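Local coordinates for glutamine cyclotransferase (Xanthomonas campestris, PDB 3MBR), which probably catalyses the conversion of N-terminal glutamine in peptides to pyroglutamate, and binds a calcium ion within a beta-propeller, at residues S44-D49 / G53-R58; P5-R10 / I172-P177; L117-S120 / I126-L129; G87-L92 / P97-R102. The protein carries 1 engineered substitution. All coordinates share one frame; numbering follows the deposited sequence.

Overall arrangement
The chain begins with 5-10, the first half of interaction 2, whose partner 172-177 comes more than 160 residues later; the large loop so closed contains the other three contacts. Within it interaction 1, interaction 4 and interaction 3 follow one another in series, each closing a short hairpin before the next opens, and none crosses another. Each hairpin belongs to a different blade of a five-bladed beta-propeller. Interactions 1 and 4 sit in adjacent blades and touch through Val45 CG2 and Tyr90 OH, 4.1 Å apart; interactions 3 and 4 have centres about 17 Å apart. Interaction 2 instead links two blades, the one holding 171-175 and the one completed by both chain ends.

Interaction 1: residues S44-D49 / G53-R58; sequences SVRKVD and GRILQR
Ile55 lays its CD1 methyl over one face of the Arg46 guanidinium, 3.6 Å from NH1. An isoleucine suits this place because the flat faces of a guanidinium accept apolar cover while the N-H groups stay available: NH1 of Arg46 forms a salt bridge with Asp18, and NH2 binds Thr20. With CG anti to the carbonyl carbon (chi1 -61°) and the rest of the chain extended, Arg46 runs past Ile55 to those partners. Arg58 lies alongside and points the same way, its NH2 3.8 Å from Arg46 NH2, the two planes 54° apart. The like charges are probably offset by Asp18 and by a long, weak pairing of Arg58 with Glu60. On the other face of the sheet, the methylenes of Lys47 cross Gln57, Lys47 CD passing 3.6 Å from Gln57 OE1, while Gln57 NE2 is held by Ala93 O. The backbone frames all this. Lys47 N binds Gln57 O at 2.8 Å, but Lys47 O faces two residues, taking Leu56 N at 2.7 Å and Gln57 N in a weak bond of 3.4 Å. Nearer the turn, Asp49 N binds Arg54 O at 2.9 Å and Gly53 N binds Asp49 O; glycine readily adopts the positive phi found there. Leu56 and Gln57 together opposite Lys47 make a classic beta bulge, set in the hairpin of a propeller blade's third and fourth strands, 55-60 being its outer edge.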
loop_
_atom_site.group_PDB
_atom_site.type_symbol
_atom_site.label_atom_id
_atom_site.label_comp_id
_atom_site.label_asym_id
_atom_site.label_seq_id
_atom_site.Cartn_x
_atom_site.Cartn_y
_atom_site.Cartn_z
ATOM N N SER A 44 3.357 -10.579 -9.882
ATOM C CA SER A 44 4.777 -10.465 -9.611
ATOM C C SER A 44 5.048 -9.569 -8.451
ATOM O O SER A 44 4.216 -8.743 -8.033
ATOM C CB SER A 44 5.509 -9.835 -10.860
ATOM O OG SER A 44 5.397 -8.440 -11.018
ATOM N N VAL A 45 6.261 -9.653 -7.944
ATOM C CA VAL A 45 6.823 -8.652 -7.021
ATOM C C VAL A 45 8.047 -8.087 -7.704
ATOM O O VAL A 45 8.915 -8.861 -8.156
ATOM C CB VAL A 45 7.240 -9.320 -5.724
ATOM C CG1 VAL A 45 7.839 -8.321 -4.775
ATOM C CG2 VAL A 45 5.964 -9.914 -5.029
ATOM N N ARG A 46 8.129 -6.779 -7.800
ATOM C CA ARG A 46 9.186 -6.136 -8.620
ATOM C C ARG A 46 10.036 -5.286 -7.690
ATOM O O ARG A 46 9.485 -4.585 -6.825
ATOM C CB ARG A 46 8.612 -5.141 -9.633
ATOM C CG ARG A 46 7.652 -5.785 -10.660
ATOM C CD ARG A 46 6.994 -4.669 -11.440
ATOM N NE ARG A 46 6.131 -5.245 -12.446
ATOM C CZ ARG A 46 5.837 -4.593 -13.585
ATOM N NH1 ARG A 46 6.269 -3.323 -13.776
ATOM N NH2 ARG A 46 5.086 -5.186 -14.504
ATOM N N LYS A 47 11.357 -5.309 -7.879
ATOM C CA LYS A 47 12.250 -4.338 -7.270
ATOM C C LYS A 47 12.550 -3.315 -8.355
ATOM O O LYS A 47 13.011 -3.716 -9.424
ATOM C CB LYS A 47 13.534 -5.006 -6.817
ATOM C CG LYS A 47 14.543 -3.993 -6.237
ATOM C CD LYS A 47 15.877 -4.799 -5.905
ATOM C CE LYS A 47 16.908 -3.971 -5.348
ATOM N NZ LYS A 47 18.156 -4.826 -5.195
ATOM N N VAL A 48 12.299 -2.062 -8.072
ATOM C CA VAL A 48 12.254 -1.010 -9.123
ATOM C C VAL A 48 13.157 0.135 -8.777
ATOM O O VAL A 48 13.239 0.576 -7.637
ATOM C CB VAL A 48 10.787 -0.537 -9.365
ATOM C CG1 VAL A 48 10.710 0.578 -10.407
ATOM C CG2 VAL A 48 9.850 -1.704 -9.670
ATOM N N ASP A 49 13.899 0.560 -9.766
ATOM C CA ASP A 49 14.733 1.763 -9.650
ATOM C C ASP A 49 13.826 3.006 -9.670
ATOM O O ASP A 49 13.064 3.250 -10.603
ATOM C CB ASP A 49 15.722 1.824 -10.827
ATOM C CG ASP A 49 16.611 3.004 -10.741
ATOM O OD1 ASP A 49 16.465 3.959 -11.536
ATOM O OD2 ASP A 49 17.389 3.040 -9.763
ATOM N N GLY A 53 12.253 4.006 -13.127
ATOM C CA GLY A 53 11.082 3.110 -13.205
ATOM C C GLY A 53 11.394 1.717 -13.731
ATOM O O GLY A 53 10.509 0.932 -13.952
ATOM N N ARG A 54 12.664 1.428 -14.007
ATOM C CA ARG A 54 13.056 0.125 -14.577
ATOM C C ARG A 54 13.069 -0.967 -13.505
ATOM O O ARG A 54 13.445 -0.742 -12.339
ATOM C CB ARG A 54 14.490 0.287 -15.120
ATOM C CG ARG A 54 14.474 1.111 -16.436
ATOM C CD ARG A 54 15.901 1.491 -16.881
ATOM N NE ARG A 54 15.848 2.331 -18.074
ATOM C CZ ARG A 54 16.887 2.994 -18.579
ATOM N NH1 ARG A 54 18.060 2.956 -17.950
ATOM N NH2 ARG A 54 16.738 3.718 -19.688
ATOM N N ILE A 55 12.702 -2.169 -13.927
ATOM C CA ILE A 55 12.694 -3.350 -13.052
ATOM C C ILE A 55 14.087 -3.879 -12.919
ATOM O O ILE A 55 14.769 -4.187 -13.939
ATOM C CB ILE A 55 11.754 -4.455 -13.597
ATOM C CG1 ILE A 55 10.298 -3.916 -13.716
ATOM C CG2 ILE A 55 11.761 -5.690 -12.686
ATOM C CD1 ILE A 55 9.440 -4.870 -14.562
ATOM N N LEU A 56 14.543 -3.950 -11.667
ATOM C CA LEU A 56 15.914 -4.496 -11.364
ATOM C C LEU A 56 15.877 -6.006 -11.083
ATOM O O LEU A 56 16.842 -6.726 -11.350
ATOM C CB LEU A 56 16.502 -3.741 -10.161
ATOM C CG LEU A 56 16.534 -2.220 -10.379
ATOM C CD1 LEU A 56 16.990 -1.524 -9.099
ATOM C CD2 LEU A 56 17.533 -1.928 -11.457
ATOM N N GLN A 57 14.776 -6.472 -10.489
ATOM C CA GLN A 57 14.640 -7.859 -10.080
ATOM C C GLN A 57 13.142 -8.140 -9.989
ATOM O O GLN A 57 12.358 -7.210 -9.720
ATOM C CB GLN A 57 15.290 -7.969 -8.716
ATOM C CG GLN A 57 15.787 -9.315 -8.352
ATOM C CD GLN A 57 16.371 -9.333 -6.956
ATOM O OE1 GLN A 57 16.471 -8.306 -6.269
ATOM N NE2 GLN A 57 16.678 -10.496 -6.506
ATOM N N ARG A 58 12.712 -9.391 -10.172
ATOM C CA ARG A 58 11.291 -9.721 -10.033
ATOM C C ARG A 58 11.130 -11.172 -9.631
ATOM O O ARG A 58 11.986 -12.055 -9.904
ATOM C CB ARG A 58 10.501 -9.432 -11.296
ATOM C CG ARG A 58 10.764 -10.275 -12.468
ATOM C CD ARG A 58 9.442 -10.335 -13.232
ATOM N NE ARG A 58 9.203 -9.182 -14.081
ATOM C CZ ARG A 58 7.991 -8.760 -14.447
ATOM N NH1 ARG A 58 6.908 -9.395 -13.993
ATOM N NH2 ARG A 58 7.852 -7.708 -15.270
#

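Interaction 2: residues P5-R10 / I172-P177; sequences PTQGYR and IARIDP
Arg174 NH2 donates to Gln7 OE1 at 3.0 Å, with an N-H...O angle of 148°. The donor stands above the carbonyl plane, 49° out of it, and not on a lone pair, and the amide and guanidinium planes are turned 57° apart. Arg174 CD comes just as close to the same oxygen, a contact short enough that the fine placing of the two groups is doubtful. Two long side chains suit a meeting between backbones whose CA atoms are 9.4 Å apart. Gln7 reaches out extended, whereas Arg174 bends at chi3, which turns its guanidinium edge to the amide. Each group has a second anchor, Gln7 NE2 on Thr234 O and Arg174 NH1 in a salt bridge with Glu161, and these probably fix the rotation of the flat ends. Strand 182-187 lies between the two backbones, bonding through Trp185 to Pro5 and Gln7 and through Ile186 to Ile172. Residues 5-7 therefore run along 182-187, the outer strand of one blade, before the chain enters strand 9-16, which pairs antiparallel with 227-233 in the neighbouring blade.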
loop_
_atom_site.group_PDB
_atom_site.type_symbol
_atom_site.label_atom_id
_atom_site.label_comp_id
_atom_site.label_asym_id
_atom_site.label_seq_id
_atom_site.Cartn_x
_atom_site.Cartn_y
_atom_site.Cartn_z
ATOM N N PRO A 5 -10.797 17.474 8.278
ATOM C CA PRO A 5 -10.269 18.446 7.336
ATOM C C PRO A 5 -9.519 17.831 6.182
ATOM O O PRO A 5 -9.132 16.661 6.276
ATOM C CB PRO A 5 -9.338 19.347 8.212
ATOM C CG PRO A 5 -8.781 18.276 9.189
ATOM C CD PRO A 5 -10.003 17.424 9.534
ATOM N N THR A 6 -9.400 18.563 5.080
ATOM C CA THR A 6 -8.617 18.198 3.928
ATOM C C THR A 6 -7.290 18.878 3.955
ATOM O O THR A 6 -7.193 20.103 4.064
ATOM C CB THR A 6 -9.397 18.448 2.621
ATOM O OG1 THR A 6 -10.567 17.610 2.651
ATOM C CG2 THR A 6 -8.566 18.047 1.444
ATOM N N GLN A 7 -6.261 18.081 3.900
ATOM C CA GLN A 7 -4.900 18.516 3.992
ATOM C C GLN A 7 -4.370 18.693 2.581
ATOM O O GLN A 7 -4.516 17.838 1.720
ATOM C CB GLN A 7 -4.077 17.506 4.798
ATOM C CG GLN A 7 -2.586 17.773 4.862
ATOM C CD GLN A 7 -1.913 16.880 5.807
ATOM O OE1 GLN A 7 -2.379 15.711 5.993
ATOM N NE2 GLN A 7 -0.800 17.308 6.371
ATOM N N GLY A 8 -3.670 19.803 2.337
ATOM C CA GLY A 8 -3.055 20.005 1.046
ATOM C C GLY A 8 -1.786 19.224 0.767
ATOM O O GLY A 8 -1.207 18.645 1.641
ATOM N N TYR A 9 -1.331 19.309 -0.446
ATOM C CA TYR A 9 -0.076 18.675 -0.810
ATOM C C TYR A 9 0.490 19.370 -2.001
ATOM O O TYR A 9 -0.243 20.128 -2.679
ATOM C CB TYR A 9 -0.275 17.162 -1.130
ATOM C CG TYR A 9 -0.995 16.929 -2.439
ATOM C CD1 TYR A 9 -0.295 16.657 -3.605
ATOM C CD2 TYR A 9 -2.398 17.106 -2.510
ATOM C CE1 TYR A 9 -0.948 16.505 -4.854
ATOM C CE2 TYR A 9 -3.093 16.934 -3.717
ATOM C CZ TYR A 9 -2.377 16.668 -4.904
ATOM O OH TYR A 9 -3.055 16.539 -6.078
ATOM N N ARG A 10 1.773 19.109 -2.251
ATOM C CA ARG A 10 2.386 19.513 -3.487
ATOM C C ARG A 10 3.142 18.381 -4.114
ATOM O O ARG A 10 3.658 17.544 -3.423
ATOM C CB ARG A 10 3.269 20.718 -3.350
ATOM C CG ARG A 10 4.446 20.610 -2.616
ATOM C CD ARG A 10 5.263 22.005 -2.640
ATOM N NE ARG A 10 6.397 21.748 -1.780
ATOM C CZ ARG A 10 7.588 21.265 -2.165
ATOM N NH1 ARG A 10 7.876 21.070 -3.460
ATOM N NH2 ARG A 10 8.512 20.962 -1.218
ATOM N N ILE A 172 -6.622 9.754 0.342
ATOM C CA ILE A 172 -5.893 8.985 1.382
ATOM C C ILE A 172 -6.362 9.498 2.714
ATOM O O ILE A 172 -6.541 10.752 2.915
ATOM C CB ILE A 172 -4.408 9.227 1.167
ATOM C CG1 ILE A 172 -4.004 8.583 -0.226
ATOM C CG2 ILE A 172 -3.583 8.680 2.369
ATOM C CD1 ILE A 172 -2.550 8.834 -0.548
ATOM N N ALA A 173 -6.668 8.607 3.639
ATOM C CA ALA A 173 -6.978 8.945 5.014
ATOM C C ALA A 173 -5.701 8.912 5.839
ATOM O O ALA A 173 -4.958 7.914 5.764
ATOM C CB ALA A 173 -7.924 7.894 5.543
ATOM N N ARG A 174 -5.403 9.957 6.642
ATOM C CA ARG A 174 -4.329 9.869 7.666
ATOM C C ARG A 174 -5.045 9.471 8.937
ATOM O O ARG A 174 -5.948 10.215 9.395
ATOM C CB ARG A 174 -3.681 11.231 7.864
ATOM C CG ARG A 174 -2.819 11.565 6.863
ATOM C CD ARG A 174 -2.216 13.001 7.086
ATOM N NE ARG A 174 -1.846 13.245 8.467
ATOM C CZ ARG A 174 -2.063 14.315 9.281
ATOM N NH1 ARG A 174 -1.665 14.211 10.540
ATOM N NH2 ARG A 174 -2.595 15.519 8.948
ATOM N N ILE A 175 -4.673 8.327 9.478
ATOM C CA ILE A 175 -5.323 7.695 10.650
ATOM C C ILE A 175 -4.451 7.736 11.894
ATOM O O ILE A 175 -3.291 7.336 11.846
ATOM C CB ILE A 175 -5.711 6.218 10.327
ATOM C CG1 ILE A 175 -6.685 6.189 9.111
ATOM C CG2 ILE A 175 -6.354 5.430 11.522
ATOM C CD1 ILE A 175 -6.626 4.870 8.367
ATOM N N ASP A 176 -5.053 8.172 12.996
ATOM C CA ASP A 176 -4.384 8.120 14.318
ATOM C C ASP A 176 -4.489 6.673 14.771
ATOM O O ASP A 176 -5.567 6.159 14.996
ATOM C CB ASP A 176 -5.133 9.049 15.301
ATOM C CG ASP A 176 -4.597 8.987 16.694
ATOM O OD1 ASP A 176 -3.824 8.078 16.992
ATOM O OD2 ASP A 176 -5.010 9.828 17.517
ATOM N N PRO A 177 -3.356 5.927 14.857
ATOM C CA PRO A 177 -3.568 4.500 15.149
ATOM C C PRO A 177 -4.030 4.190 16.579
ATOM O O PRO A 177 -4.610 3.115 16.821
ATOM C CB PRO A 177 -2.161 3.884 14.957
ATOM C CG PRO A 177 -1.216 5.002 15.110
ATOM C CD PRO A 177 -1.952 6.286 14.679
#

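Interaction 3: residues L117-S120 / I126-L129; sequences LYMS and IRKL
Leu117 and Leu129 exchange a pair of backbone hydrogen bonds, Leu117 N to Leu129 O at 3.0 Å and Leu129 N to Leu117 O at 2.8 Å. Met119 and Arg127 do the same, with Met119 N to Arg127 O at 2.8 Å and Arg127 N to Met119 O at 2.9 Å. Between these pairs Tyr118 and Lys128 form a non-hydrogen-bonded pair and turn their peptide groups outward, to Thr111 and Val137. Tyr118 OH, at the end of a buried ring, is satisfied by Asp113; the aliphatic chain of Lys128 runs beside the ring, CE 3.5 Å from that OH, as suits a long residue with an apolar stem. On the other side of the sheet Met119, with CG anti to the backbone N (chi1 176°), carries CE over one face of the Arg127 guanidinium, 3.5 Å from NH1. A flexible thioether fits this task, and it does not compete for the N-H groups; Arg127 NH2 makes a salt bridge with Asp121 and a hydrogen bond to Pro104 O. These are inner strands of their blade, flanked by 109-112 and 136-144. Leu117 and Met119 pack on strand 76-81 of one neighbouring blade, and Tyr118 stacks on Trp157 of the other, beside the calcium ligand Leu155.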
loop_
_atom_site.group_PDB
_atom_site.type_symbol
_atom_site.label_atom_id
_atom_site.label_comp_id
_atom_site.label_asym_id
_atom_site.label_seq_id
_atom_site.Cartn_x
_atom_site.Cartn_y
_atom_site.Cartn_z
ATOM N N LEU A 117 2.967 -5.609 12.018
ATOM C CA LEU A 117 2.413 -5.358 10.688
ATOM C C LEU A 117 0.980 -4.933 10.857
ATOM O O LEU A 117 0.348 -5.248 11.881
ATOM C CB LEU A 117 2.395 -6.682 9.851
ATOM C CG LEU A 117 3.687 -7.459 9.823
ATOM C CD1 LEU A 117 3.454 -8.645 8.906
ATOM C CD2 LEU A 117 4.898 -6.646 9.411
ATOM N N TYR A 118 0.467 -4.198 9.880
ATOM C CA TYR A 118 -0.938 -3.727 9.819
ATOM C C TYR A 118 -1.514 -4.193 8.511
ATOM O O TYR A 118 -0.923 -4.010 7.478
ATOM C CB TYR A 118 -0.981 -2.177 9.949
ATOM C CG TYR A 118 -0.432 -1.722 11.262
ATOM C CD1 TYR A 118 0.935 -1.490 11.418
ATOM C CD2 TYR A 118 -1.273 -1.524 12.324
ATOM C CE1 TYR A 118 1.479 -1.124 12.691
ATOM C CE2 TYR A 118 -0.787 -1.113 13.545
ATOM C CZ TYR A 118 0.598 -0.910 13.738
ATOM O OH TYR A 118 1.093 -0.472 14.987
ATOM N N MET A 119 -2.633 -4.898 8.593
ATOM C CA MET A 119 -3.247 -5.505 7.402
ATOM C C MET A 119 -4.692 -4.968 7.201
ATOM O O MET A 119 -5.541 -4.975 8.091
ATOM C CB MET A 119 -3.360 -7.037 7.673
ATOM C CG MET A 119 -4.032 -7.755 6.605
ATOM S SD MET A 119 -4.031 -9.559 6.836
ATOM C CE MET A 119 -5.362 -10.150 5.728
ATOM N N SER A 120 -4.950 -4.562 5.971
ATOM C CA SER A 120 -6.326 -4.265 5.469
ATOM C C SER A 120 -6.922 -5.547 4.804
ATOM O O SER A 120 -6.246 -6.206 4.009
ATOM C CB SER A 120 -6.280 -3.154 4.393
ATOM O OG SER A 120 -7.630 -3.127 3.769
ATOM N N ILE A 126 -8.656 -2.819 10.639
ATOM C CA ILE A 126 -7.257 -3.181 10.326
ATOM C C ILE A 126 -6.692 -4.139 11.408
ATOM O O ILE A 126 -6.805 -3.888 12.631
ATOM C CB ILE A 126 -6.410 -1.916 10.354
ATOM C CG1 ILE A 126 -6.858 -0.899 9.292
ATOM C CG2 ILE A 126 -4.900 -2.199 10.244
ATOM C CD1 ILE A 126 -6.236 0.326 9.419
ATOM N N ARG A 127 -6.103 -5.224 10.925
ATOM C CA ARG A 127 -5.507 -6.254 11.809
ATOM C C ARG A 127 -4.055 -5.869 12.129
ATOM O O ARG A 127 -3.255 -5.526 11.255
ATOM C CB ARG A 127 -5.558 -7.611 11.141
ATOM C CG ARG A 127 -6.931 -8.028 10.516
ATOM C CD ARG A 127 -6.830 -9.369 9.745
ATOM N NE ARG A 127 -8.030 -9.736 8.967
ATOM C CZ ARG A 127 -8.206 -10.837 8.214
ATOM N NH1 ARG A 127 -7.314 -11.836 8.159
ATOM N NH2 ARG A 127 -9.360 -10.984 7.513
ATOM N N LYS A 128 -3.686 -6.035 13.398
ATOM C CA LYS A 128 -2.283 -5.815 13.802
ATOM C C LYS A 128 -1.663 -7.208 14.013
ATOM O O LYS A 128 -2.194 -8.018 14.797
ATOM C CB LYS A 128 -2.282 -4.977 15.057
ATOM C CG LYS A 128 -0.967 -4.440 15.555
ATOM C CD LYS A 128 -1.264 -3.498 16.807
ATOM C CE LYS A 128 -0.072 -2.749 17.338
ATOM N NZ LYS A 128 -0.275 -2.305 18.799
ATOM N N LEU A 129 -0.571 -7.490 13.306
ATOM C CA LEU A 129 -0.013 -8.844 13.281
ATOM C C LEU A 129 1.371 -8.893 13.860
ATOM O O LEU A 129 2.164 -7.948 13.695
ATOM C CB LEU A 129 0.060 -9.354 11.829
ATOM C CG LEU A 129 -1.203 -9.252 10.936
ATOM C CD1 LEU A 129 -0.873 -9.807 9.531
ATOM C CD2 LEU A 129 -2.373 -9.992 11.530
#

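Interaction 4: residues G87-L92 / P97-R102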
loop_
_atom_site.group_PDB
_atom_site.type_symbol
_atom_site.label_atom_id
_atom_site.label_comp_id
_atom_site.label_asym_id
_atom_site.label_seq_id
_atom_site.Cartn_x
_atom_site.Cartn_y
_atom_site.Cartn_z
ATOM N N GLY A 87 -0.716 -16.286 2.297
ATOM C CA GLY A 87 0.325 -15.286 2.190
ATOM C C GLY A 87 1.659 -15.938 1.986
ATOM O O GLY A 87 1.825 -17.117 2.249
ATOM N N PHE A 88 2.638 -15.165 1.561
ATOM C CA PHE A 88 3.989 -15.656 1.296
ATOM C C PHE A 88 5.027 -14.788 1.947
ATOM O O PHE A 88 4.817 -13.557 2.119
ATOM C CB PHE A 88 4.176 -15.644 -0.228
ATOM C CG PHE A 88 3.149 -16.636 -0.902
ATOM C CD1 PHE A 88 2.116 -16.188 -1.688
ATOM C CD2 PHE A 88 3.172 -17.968 -0.538
ATOM C CE1 PHE A 88 1.208 -17.079 -2.322
ATOM C CE2 PHE A 88 2.204 -18.903 -1.082
ATOM C CZ PHE A 88 1.208 -18.408 -1.926
ATOM N N VAL A 89 6.104 -15.417 2.310
ATOM C CA VAL A 89 7.238 -14.654 2.821
ATOM C C VAL A 89 8.395 -14.961 1.910
ATOM O O VAL A 89 8.696 -16.155 1.717
ATOM C CB VAL A 89 7.596 -15.064 4.306
ATOM C CG1 VAL A 89 8.837 -14.333 4.795
ATOM C CG2 VAL A 89 6.366 -14.938 5.269
ATOM N N TYR A 90 9.039 -13.920 1.384
ATOM C CA TYR A 90 10.194 -14.067 0.519
ATOM C C TYR A 90 11.433 -13.613 1.264
ATOM O O TYR A 90 11.338 -12.708 2.087
ATOM C CB TYR A 90 10.062 -13.139 -0.741
ATOM C CG TYR A 90 8.860 -13.374 -1.597
ATOM C CD1 TYR A 90 7.653 -12.814 -1.276
ATOM C CD2 TYR A 90 8.928 -14.147 -2.747
ATOM C CE1 TYR A 90 6.528 -12.993 -2.059
ATOM C CE2 TYR A 90 7.759 -14.372 -3.578
ATOM C CZ TYR A 90 6.559 -13.759 -3.215
ATOM O OH TYR A 90 5.371 -13.861 -3.957
ATOM N N ASP A 91 12.590 -14.186 0.920
ATOM C CA ASP A 91 13.847 -13.518 1.304
ATOM C C ASP A 91 13.918 -12.256 0.445
ATOM O O ASP A 91 13.793 -12.315 -0.788
ATOM C CB ASP A 91 14.998 -14.446 0.953
ATOM C CG ASP A 91 16.350 -13.830 1.190
ATOM O OD1 ASP A 91 16.705 -13.678 2.388
ATOM O OD2 ASP A 91 17.092 -13.589 0.194
ATOM N N LEU A 92 14.089 -11.109 1.075
ATOM C CA LEU A 92 14.110 -9.853 0.377
ATOM C C LEU A 92 15.217 -9.759 -0.660
ATOM O O LEU A 92 14.984 -9.329 -1.793
ATOM C CB LEU A 92 14.359 -8.773 1.412
ATOM C CG LEU A 92 13.462 -7.630 1.731
ATOM C CD1 LEU A 92 14.371 -6.644 2.452
ATOM C CD2 LEU A 92 12.894 -7.006 0.552
ATOM N N PRO A 97 10.729 -17.244 -2.570
ATOM C CA PRO A 97 9.814 -17.596 -1.520
ATOM C C PRO A 97 10.438 -18.555 -0.496
ATOM O O PRO A 97 11.164 -19.526 -0.821
ATOM C CB PRO A 97 8.622 -18.294 -2.289
ATOM C CG PRO A 97 9.266 -18.758 -3.574
ATOM C CD PRO A 97 10.282 -17.695 -3.904
ATOM N N ARG A 98 10.144 -18.251 0.763
ATOM C CA ARG A 98 10.716 -19.012 1.894
ATOM C C ARG A 98 9.732 -19.627 2.823
ATOM O O ARG A 98 10.033 -20.615 3.472
ATOM C CB ARG A 98 11.548 -18.060 2.759
ATOM C CG ARG A 98 12.796 -17.583 2.055
ATOM C CD ARG A 98 13.542 -18.751 1.404
ATOM N NE ARG A 98 14.985 -18.532 1.402
ATOM C CZ ARG A 98 15.630 -17.981 0.388
ATOM N NH1 ARG A 98 14.932 -17.622 -0.666
ATOM N NH2 ARG A 98 16.944 -17.778 0.418
ATOM N N ALA A 99 8.552 -19.056 2.845
ATOM C CA ALA A 99 7.513 -19.535 3.715
ATOM C C ALA A 99 6.152 -19.158 3.241
ATOM O O ALA A 99 5.967 -18.251 2.402
ATOM C CB ALA A 99 7.737 -19.045 5.177
ATOM N N ARG A 100 5.144 -19.804 3.846
ATOM C CA ARG A 100 3.778 -19.476 3.502
ATOM C C ARG A 100 2.932 -19.427 4.754
ATOM O O ARG A 100 3.321 -19.981 5.769
ATOM C CB ARG A 100 3.196 -20.494 2.506
ATOM C CG ARG A 100 3.012 -21.889 3.063
ATOM C CD ARG A 100 1.502 -22.157 2.770
ATOM N NE ARG A 100 1.070 -23.378 3.347
ATOM C CZ ARG A 100 0.545 -23.526 4.568
ATOM N NH1 ARG A 100 0.309 -22.455 5.356
ATOM N NH2 ARG A 100 0.240 -24.773 4.986
ATOM N N PHE A 101 1.816 -18.754 4.695
ATOM C CA PHE A 101 0.978 -18.694 5.892
ATOM C C PHE A 101 -0.466 -18.526 5.413
ATOM O O PHE A 101 -0.685 -18.288 4.208
ATOM C CB PHE A 101 1.395 -17.545 6.853
ATOM C CG PHE A 101 1.342 -16.138 6.255
ATOM C CD1 PHE A 101 0.224 -15.308 6.426
ATOM C CD2 PHE A 101 2.395 -15.643 5.513
ATOM C CE1 PHE A 101 0.215 -13.971 5.875
ATOM C CE2 PHE A 101 2.387 -14.381 4.997
ATOM C CZ PHE A 101 1.291 -13.530 5.198
ATOM N N ARG A 102 -1.429 -18.730 6.324
ATOM C CA ARG A 102 -2.847 -18.655 5.959
ATOM C C ARG A 102 -3.535 -17.731 6.884
ATOM O O ARG A 102 -3.138 -17.600 8.048
ATOM C CB ARG A 102 -3.519 -20.025 6.026
ATOM C CG ARG A 102 -3.612 -20.694 4.657
ATOM C CD ARG A 102 -4.598 -21.898 4.745
ATOM N NE ARG A 102 -4.304 -23.068 3.892
ATOM C CZ ARG A 102 -3.220 -23.270 3.128
ATOM N NH1 ARG A 102 -2.225 -22.374 3.064
ATOM N NH2 ARG A 102 -3.133 -24.398 2.418
#
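Gly87 pairs with Phe101 and Val89 with Ala99 in antiparallel hydrogen-bonded register, until Val89 O accepts from two successive residues, Arg98 N at 2.7 Å and Ala99 N at 3.1 Å. Phe101 turns CG into the position between its backbone N and carbonyl carbon (chi1 59°), which folds the ring back over the partner strand. Gly87 CA then sits 3.7 Å from the centroid of the Phe101 ring, 17° off its normal, a CH-pi contact; glycine suits the place, since the ring lies directly against its CA. Val89 CG2 meets Phe101 CE2 at 4.0 Å, and the small Ala99 sets its CB beside the Val89 CB. The doubled partner of Val89 is a classic beta bulge, in the hairpin that ends this propeller blade with its outer strand, 96-102. Past the bulge Pro97 packs obliquely on Tyr90, its CD 4.0 Å from Tyr90 CD2, while Tyr90 OH is bonded to Gln79. Phe88 meets the Arg100 stem and packs edge-to-face with Tyr65. Near the turn the Arg98 guanidinium covers Asp91 CB, 3.6 Å from NH1, and stacks on the carboxylate with 29° between planes. No N-H of Arg98 points at Asp91 OD2, which is instead bonded to Thr94.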